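Local coordinates for protein diguanylate cyclase (Pseudomonas aeruginosa, PDB 5M3C) that combines a GGDEF domain, modelled with GTP and calcium, with an EAL domain that carries a calcium site of its own, at residues E247-Q252 against G264-N269; E282-L287 against S296-E301. All coordinates share one frame; numbering follows the deposited sequence.

Interaction 1 (E247-Q252 against G264-N269). With CA (calcium ion), chain H.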
loop_
_atom_site.group_PDB
_atom_site.type_symbol
_atom_site.label_atom_id
_atom_site.label_comp_id
_atom_site.label_asym_id
_atom_site.label_seq_id
_atom_site.Cartn_x
_atom_site.Cartn_y
_atom_site.Cartn_z
ATOM N N GLU B 247 -22.959 -17.058 11.058
ATOM C CA GLU B 247 -23.870 -17.995 11.713
ATOM C C GLU B 247 -25.052 -18.345 10.817
ATOM O O GLU B 247 -25.390 -19.519 10.638
ATOM C CB GLU B 247 -24.379 -17.408 13.030
ATOM C CG GLU B 247 -25.241 -18.364 13.840
ATOM C CD GLU B 247 -25.653 -17.795 15.187
ATOM O OE1 GLU B 247 -26.183 -18.561 16.020
ATOM O OE2 GLU B 247 -25.448 -16.583 15.414
ATOM N N HIS B 248 -25.677 -17.319 10.254
ATOM C CA HIS B 248 -26.841 -17.514 9.399
ATOM C C HIS B 248 -26.460 -18.189 8.088
ATOM O O HIS B 248 -27.229 -18.988 7.549
ATOM C CB HIS B 248 -27.528 -16.178 9.129
ATOM C CG HIS B 248 -28.301 -15.657 10.299
ATOM N ND1 HIS B 248 -29.671 -15.771 10.393
ATOM C CD2 HIS B 248 -27.897 -15.036 11.430
ATOM C CE1 HIS B 248 -30.079 -15.234 11.528
ATOM N NE2 HIS B 248 -29.022 -14.781 12.177
ATOM N N ALA B 249 -25.273 -17.870 7.580
ATOM C CA ALA B 249 -24.770 -18.506 6.368
ATOM C C ALA B 249 -24.589 -19.995 6.612
ATOM O O ALA B 249 -24.921 -20.817 5.759
ATOM C CB ALA B 249 -23.455 -17.879 5.941
ATOM N N CYS B 250 -24.059 -20.332 7.785
ATOM C CA CYS B 250 -23.880 -21.726 8.169
ATOM C C CYS B 250 -25.234 -22.405 8.339
ATOM O O CYS B 250 -25.553 -23.361 7.629
ATOM C CB CYS B 250 -23.070 -21.830 9.462
ATOM S SG CYS B 250 -21.347 -21.313 9.290
ATOM N N GLN B 251 -26.032 -21.897 9.273
ATOM C CA GLN B 251 -27.350 -22.466 9.537
ATOM C C GLN B 251 -28.020 -22.924 8.247
ATOM O O GLN B 251 -28.334 -24.106 8.072
ATOM C CB GLN B 251 -28.243 -21.440 10.231
ATOM C CG GLN B 251 -27.895 -21.196 11.689
ATOM C CD GLN B 251 -28.757 -20.117 12.316
ATOM O OE1 GLN B 251 -29.675 -19.591 11.683
ATOM N NE2 GLN B 251 -28.462 -19.779 13.565
ATOM N N GLN B 252 -28.230 -21.974 7.343
ATOM C CA GLN B 252 -28.920 -22.241 6.091
ATOM C C GLN B 252 -28.297 -23.421 5.349
ATOM O O GLN B 252 -29.001 -24.334 4.912
ATOM C CB GLN B 252 -28.896 -20.992 5.208
ATOM C CG GLN B 252 -29.719 -21.114 3.937
ATOM C CD GLN B 252 -31.161 -21.491 4.211
ATOM O OE1 GLN B 252 -31.462 -22.638 4.540
ATOM N NE2 GLN B 252 -32.063 -20.529 4.067
ATOM N N GLY B 264 -22.198 -28.117 -4.104
ATOM C CA GLY B 264 -21.021 -27.268 -3.995
ATOM C C GLY B 264 -21.026 -26.551 -2.659
ATOM O O GLY B 264 -22.008 -26.623 -1.919
ATOM N N PRO B 265 -19.926 -25.855 -2.337
ATOM C CA PRO B 265 -19.855 -25.121 -1.081
ATOM C C PRO B 265 -20.508 -23.741 -1.160
ATOM O O PRO B 265 -20.906 -23.291 -2.239
ATOM C CB PRO B 265 -18.344 -24.995 -0.822
ATOM C CG PRO B 265 -17.652 -25.431 -2.079
ATOM C CD PRO B 265 -18.691 -25.715 -3.123
ATOM N N LEU B 266 -20.613 -23.086 -0.007
ATOM C CA LEU B 266 -21.230 -21.769 0.093
ATOM C C LEU B 266 -20.176 -20.718 0.443
ATOM O O LEU B 266 -19.401 -20.889 1.388
ATOM C CB LEU B 266 -22.334 -21.788 1.154
ATOM C CG LEU B 266 -23.078 -20.475 1.422
ATOM C CD1 LEU B 266 -23.956 -20.097 0.243
ATOM C CD2 LEU B 266 -23.913 -20.589 2.686
ATOM N N SER B 267 -20.163 -19.630 -0.322
ATOM C CA SER B 267 -19.147 -18.591 -0.185
ATOM C C SER B 267 -19.680 -17.421 0.619
ATOM O O SER B 267 -20.800 -16.970 0.392
ATOM C CB SER B 267 -18.720 -18.084 -1.562
ATOM O OG SER B 267 -18.484 -19.155 -2.455
ATOM N N VAL B 268 -18.878 -16.923 1.552
ATOM C CA VAL B 268 -19.249 -15.727 2.298
ATOM C C VAL B 268 -18.070 -14.772 2.424
ATOM O O VAL B 268 -16.953 -15.187 2.737
ATOM C CB VAL B 268 -19.766 -16.076 3.703
ATOM C CG1 VAL B 268 -20.003 -14.811 4.511
ATOM C CG2 VAL B 268 -21.046 -16.885 3.603
ATOM N N ASN B 269 -18.323 -13.492 2.173
ATOM C CA ASN B 269 -17.291 -12.472 2.304
ATOM C C ASN B 269 -16.913 -12.290 3.768
ATOM O O ASN B 269 -17.773 -12.277 4.648
ATOM C CB ASN B 269 -17.765 -11.144 1.719
ATOM C CG ASN B 269 -17.920 -11.193 0.210
ATOM O OD1 ASN B 269 -17.039 -11.674 -0.502
ATOM N ND2 ASN B 269 -19.041 -10.683 -0.285
HETATM CA CA CA H . -17.808 -11.914 -2.991
#
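In the barrel of the EAL domain, helix 238-259 packs on the outward face of strand 266-269, where A249 meets L266 and V268. A249 CB points at the strand and comes to 3.5 Å from V268 CG2. The same CB lies 4.3 Å from L266 CD2, so it sits over two residues with one between them. With only a methyl between them, the backbones approach closely, the CA atoms of A249 and V268 being 7.4 Å apart. V268 turns CG1 anti to its backbone N (chi1 174°), which leaves CG2, beside that N, as the branch that reaches the helix. L266 CD2 also lies next to the backbone carbonyl of A249. No hydrogen bond crosses this interface; the contact is apolar and buried, with about 120 Å² lost between the two segments. M253 and V245, on the same helix, extend it over L266 and V268 respectively, and A211 of strand 206-217 borders both. The alternate residues face the barrel interior: S267 OG is hydrogen-bonded to K198, and N269 OD1 binds calcium at 2.6 Å. The connection between the neighbouring parallel strands 206-217 and 266-269 runs through helices 225-234 and 238-259, and the contact lies in this beta-alpha-beta crossover of the TIM-barrel-like EAL fold.

Interaction 2 (E282-L287 against S296-E301); sequences ERLEQL and SRLQLE. With CA (calcium ion), chain H.
Within 282-287, L284 is the one residue that touches 296-301, and it does so with both branches. CD1 meets L300 CD1 at 3.7 Å, the two leucines reaching toward each other tip to tip. CD2 touches L298 CD2, also at 3.7 Å, with the side chains crossing at a slant. The fork of L284 therefore bridges two outward-facing leucines of the strand. Different first torsions, chi1 171° in L298 and -61° in L300, present CD2 of the former and CD1 of the latter to the two branches of L284. Only methyl ends touch, and the CA atoms of L284 and L298 stay 10.2 Å apart. L321 of helix 312-324 packs on L284 and L300, and L246 of helix 238-259 on L300, adding to the apolar layer. The outer side of helix 280-291 is much looser: E282, E285 and Q286 are exposed and make no contact with the strand. R283, which is partly exposed, forms a salt bridge with D243. At the other face of the strand E301, extended beyond CG, binds calcium through OE1 at 2.1 Å, while its OE2 pairs with K352. An apolar helix-strand layer outside and acidic metal ligands inside are characteristic of the TIM-barrel-like EAL domain.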
loop_
_atom_site.group_PDB
_atom_site.type_symbol
_atom_site.label_atom_id
_atom_site.label_comp_id
_atom_site.label_asym_id
_atom_site.label_seq_id
_atom_site.Cartn_x
_atom_site.Cartn_y
_atom_site.Cartn_z
ATOM N N GLU B 282 -11.879 -20.196 16.732
ATOM C CA GLU B 282 -12.588 -20.910 17.790
ATOM C C GLU B 282 -14.087 -20.796 17.563
ATOM O O GLU B 282 -14.822 -21.780 17.644
ATOM C CB GLU B 282 -12.228 -20.341 19.167
ATOM C CG GLU B 282 -10.964 -20.924 19.788
ATOM C CD GLU B 282 -9.693 -20.533 19.056
ATOM O OE1 GLU B 282 -8.603 -20.942 19.510
ATOM O OE2 GLU B 282 -9.773 -19.820 18.032
ATOM N N ARG B 283 -14.523 -19.577 17.270
ATOM C CA ARG B 283 -15.928 -19.287 17.030
ATOM C C ARG B 283 -16.437 -19.943 15.752
ATOM O O ARG B 283 -17.535 -20.491 15.722
ATOM C CB ARG B 283 -16.132 -17.776 16.941
ATOM C CG ARG B 283 -17.407 -17.365 16.227
ATOM C CD ARG B 283 -18.633 -18.005 16.852
ATOM N NE ARG B 283 -19.784 -17.115 16.774
ATOM C CZ ARG B 283 -21.012 -17.435 17.163
ATOM N NH1 ARG B 283 -21.988 -16.546 17.051
ATOM N NH2 ARG B 283 -21.270 -18.638 17.662
ATOM N N LEU B 284 -15.646 -19.866 14.691
ATOM C CA LEU B 284 -16.043 -20.449 13.419
ATOM C C LEU B 284 -16.314 -21.937 13.563
ATOM O O LEU B 284 -17.327 -22.446 13.088
ATOM C CB LEU B 284 -14.965 -20.221 12.360
ATOM C CG LEU B 284 -15.418 -19.357 11.187
ATOM C CD1 LEU B 284 -14.259 -19.091 10.240
ATOM C CD2 LEU B 284 -16.564 -20.040 10.457
ATOM N N GLU B 285 -15.436 -22.624 14.268
ATOM C CA GLU B 285 -15.559 -24.057 14.438
ATOM C C GLU B 285 -16.854 -24.345 15.125
ATOM O O GLU B 285 -17.641 -25.135 14.666
ATOM C CB GLU B 285 -14.414 -24.512 15.331
ATOM C CG GLU B 285 -14.188 -26.001 15.465
ATOM C CD GLU B 285 -12.915 -26.326 16.223
ATOM O OE1 GLU B 285 -12.863 -27.362 16.890
ATOM O OE2 GLU B 285 -11.961 -25.547 16.161
ATOM N N GLN B 286 -17.194 -23.602 16.162
ATOM C CA GLN B 286 -18.453 -23.882 16.824
ATOM C C GLN B 286 -19.595 -23.688 15.906
ATOM O O GLN B 286 -20.513 -24.473 15.895
ATOM C CB GLN B 286 -18.686 -22.952 17.973
ATOM C CG GLN B 286 -17.489 -22.833 18.867
ATOM C CD GLN B 286 -17.868 -22.370 20.243
ATOM O OE1 GLN B 286 -18.884 -21.690 20.424
ATOM N NE2 GLN B 286 -17.059 -22.737 21.229
ATOM N N LEU B 287 -19.548 -22.634 15.121
ATOM C CA LEU B 287 -20.676 -22.373 14.221
ATOM C C LEU B 287 -20.961 -23.538 13.286
ATOM O O LEU B 287 -22.116 -23.828 12.970
ATOM C CB LEU B 287 -20.418 -21.119 13.385
ATOM C CG LEU B 287 -20.675 -19.782 14.079
ATOM C CD1 LEU B 287 -20.583 -18.647 13.074
ATOM C CD2 LEU B 287 -22.033 -19.783 14.761
ATOM N N SER B 296 -15.448 -28.233 4.996
ATOM C CA SER B 296 -15.275 -28.258 3.545
ATOM C C SER B 296 -16.442 -27.610 2.802
ATOM O O SER B 296 -16.292 -27.167 1.665
ATOM C CB SER B 296 -15.098 -29.705 3.075
ATOM O OG SER B 296 -15.538 -29.877 1.738
ATOM N N ARG B 297 -17.604 -27.566 3.442
ATOM C CA ARG B 297 -18.796 -26.979 2.836
ATOM C C ARG B 297 -18.785 -25.443 2.834
ATOM O O ARG B 297 -19.555 -24.820 2.102
ATOM C CB ARG B 297 -20.051 -27.490 3.551
ATOM N N LEU B 298 -17.916 -24.834 3.641
ATOM C CA LEU B 298 -17.889 -23.373 3.784
ATOM C C LEU B 298 -16.654 -22.708 3.157
ATOM O O LEU B 298 -15.515 -23.129 3.387
ATOM C CB LEU B 298 -17.973 -22.992 5.267
ATOM C CG LEU B 298 -17.744 -21.518 5.620
ATOM C CD1 LEU B 298 -18.980 -20.681 5.328
ATOM C CD2 LEU B 298 -17.345 -21.387 7.081
ATOM N N GLN B 299 -16.893 -21.656 2.378
ATOM C CA GLN B 299 -15.814 -20.891 1.754
ATOM C C GLN B 299 -15.820 -19.436 2.217
ATOM O O GLN B 299 -16.863 -18.773 2.216
ATOM C CB GLN B 299 -15.928 -20.945 0.228
ATOM C CG GLN B 299 -14.990 -19.992 -0.497
ATOM C CD GLN B 299 -15.072 -20.128 -2.007
ATOM O OE1 GLN B 299 -15.010 -21.234 -2.541
ATOM N NE2 GLN B 299 -15.204 -19.002 -2.702
ATOM N N LEU B 300 -14.647 -18.943 2.605
ATOM C CA LEU B 300 -14.499 -17.559 3.048
ATOM C C LEU B 300 -13.805 -16.717 1.986
ATOM O O LEU B 300 -12.634 -16.939 1.675
ATOM C CB LEU B 300 -13.704 -17.496 4.352
ATOM C CG LEU B 300 -14.337 -18.223 5.536
ATOM C CD1 LEU B 300 -13.371 -18.260 6.709
ATOM C CD2 LEU B 300 -15.651 -17.568 5.934
ATOM N N GLU B 301 -14.535 -15.754 1.432
ATOM C CA GLU B 301 -13.989 -14.865 0.413
ATOM C C GLU B 301 -13.358 -13.652 1.076
ATOM O O GLU B 301 -13.947 -13.056 1.970
ATOM C CB GLU B 301 -15.088 -14.409 -0.552
ATOM C CG GLU B 301 -15.643 -15.509 -1.445
ATOM C CD GLU B 301 -16.738 -15.015 -2.371
ATOM O OE1 GLU B 301 -16.995 -13.792 -2.395
ATOM O OE2 GLU B 301 -17.343 -15.846 -3.078
HETATM CA CA CA H . -17.808 -11.914 -2.991
#

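Interactions 1 and 2 follow each other along the chain as successive helix-on-strand layers of one barrel wall, their centres about 8 Å apart. Strands 266-269 and 298-303 are parallel neighbours, probably joined by hydrogen bonds from Q299 N to L266 O (2.8 Å) and from E301 N to V268 O (2.8 Å). In this pairing the outward residues of both strands lie under the helices and N269 and E301 come together inside. N269 OD1 and E301 OE1 share one calcium ion, whose site E210, the glutamate of the EAL signature, and D331 complete. The GTP lies in the GGDEF domain, apart from both contacts.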